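Local structure of glycosylation Associate Protein 3 (Streptococcus agalactiae serotype V, 6OYC) at residues 182-185 / 189-192. The protein forms a complex with Gap1 and Gap2 and, as an accessory Sec family member, probably takes part in glycosylation and secretion of proteins. Sequence-based numbering, arbitrary orientation.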
# COMPACT_ATOMS: atom_id res chain seq x y z
N SER C 182 -11.33 -6.69 13.82
CA SER C 182 -12.15 -5.52 14.07
C SER C 182 -12.15 -5.16 15.55
O SER C 182 -12.55 -5.98 16.38
CB SER C 182 -13.59 -5.76 13.59
OG SER C 182 -14.47 -4.75 14.05
N ILE C 183 -11.69 -3.93 15.87
CA ILE C 183 -11.67 -3.33 17.21
C ILE C 183 -11.10 -4.30 18.24
O ILE C 183 -11.45 -4.23 19.43
CB ILE C 183 -13.08 -2.83 17.59
CG1 ILE C 183 -13.77 -2.20 16.38
CG2 ILE C 183 -13.02 -1.79 18.71
CD1 ILE C 183 -15.16 -1.72 16.67
N SER C 184 -10.22 -5.20 17.80
CA SER C 184 -9.55 -6.25 18.59
C SER C 184 -10.43 -7.48 18.80
O SER C 184 -9.99 -8.43 19.47
CB SER C 184 -9.06 -5.75 19.95
OG SER C 184 -8.42 -6.79 20.68
N GLN C 185 -11.64 -7.52 18.24
CA GLN C 185 -12.53 -8.63 18.55
C GLN C 185 -12.00 -9.89 17.87
O GLN C 185 -12.59 -10.39 16.90
CB GLN C 185 -13.98 -8.29 18.18
CG GLN C 185 -14.48 -6.85 18.56
CD GLN C 185 -14.25 -6.38 20.02
OE1 GLN C 185 -13.49 -6.96 20.80
NE2 GLN C 185 -14.95 -5.29 20.39
N LYS C 189 -6.71 -8.98 23.95
CA LYS C 189 -6.59 -7.53 24.04
C LYS C 189 -5.49 -7.05 23.09
O LYS C 189 -4.48 -7.73 22.89
CB LYS C 189 -6.24 -7.15 25.49
CG LYS C 189 -4.79 -7.50 25.85
CD LYS C 189 -4.51 -7.47 27.34
CE LYS C 189 -3.02 -7.56 27.58
NZ LYS C 189 -2.53 -6.37 28.32
N VAL C 190 -5.68 -5.86 22.51
CA VAL C 190 -4.72 -5.36 21.53
C VAL C 190 -4.85 -3.84 21.38
O VAL C 190 -5.92 -3.27 21.61
CB VAL C 190 -4.89 -6.07 20.17
CG1 VAL C 190 -5.96 -5.40 19.33
CG2 VAL C 190 -3.57 -6.12 19.44
N GLU C 191 -3.76 -3.20 20.98
CA GLU C 191 -3.73 -1.80 20.56
C GLU C 191 -3.38 -1.75 19.07
O GLU C 191 -2.34 -2.27 18.66
CB GLU C 191 -2.71 -1.00 21.37
CG GLU C 191 -3.08 -0.76 22.82
CD GLU C 191 -4.11 0.34 22.97
OE1 GLU C 191 -3.81 1.50 22.58
OE2 GLU C 191 -5.24 0.04 23.45
N LEU C 192 -4.23 -1.10 18.28
CA LEU C 192 -4.01 -0.97 16.85
C LEU C 192 -3.20 0.28 16.54
O LEU C 192 -3.51 1.37 17.02
CB LEU C 192 -5.33 -0.92 16.09
CG LEU C 192 -6.37 -1.95 16.49
CD1 LEU C 192 -7.62 -1.78 15.64
CD2 LEU C 192 -5.80 -3.32 16.33
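Ser184 meets Val190 where a type I' beta turn, Ser182 to Gln185, faces the start of edge strand 191-193 of the five-stranded parallel sheet. The turn belongs to the connection from strand 163-168, through short helix 171-174, to strand 191-193, its parallel neighbour. Gln185 N closes the turn on Ser182 O at 2.6 Å. Ile183 and Ser184 both have positive phi (48° and 81°), as this turn requires, and Ser184 occupies its third position with CB directed at the strand.

The tight part is small: Ser184 CB lies 3.2 Å from Val190 CG1, and Ser184 OG is also close to that methyl. Such spacings are below normal van der Waals distance, so their exact values are doubtful. A chi1 of 85° sets Val190 CG1 in the notch flanked by its own N and C, and this branch meets the serine. The side chains of Val190 and Leu192 also touch Leu167 of strand 163-168, and Lys189 O accepts a hydrogen bond from Asn165 ND2.

The remainder is loose. Ile183 and Gln185 are exposed, with CB directed off the strand, and Leu192 CD1 comes no nearer to the turn than 4.6 Å, at Ile183 N. Lys189 meets the serine through its backbone, its C lying 3.8 Å from Ser184 OG. That hydroxyl oxygen is also 3.4 Å from Val190 N, but the angle is too poor for a hydrogen bond.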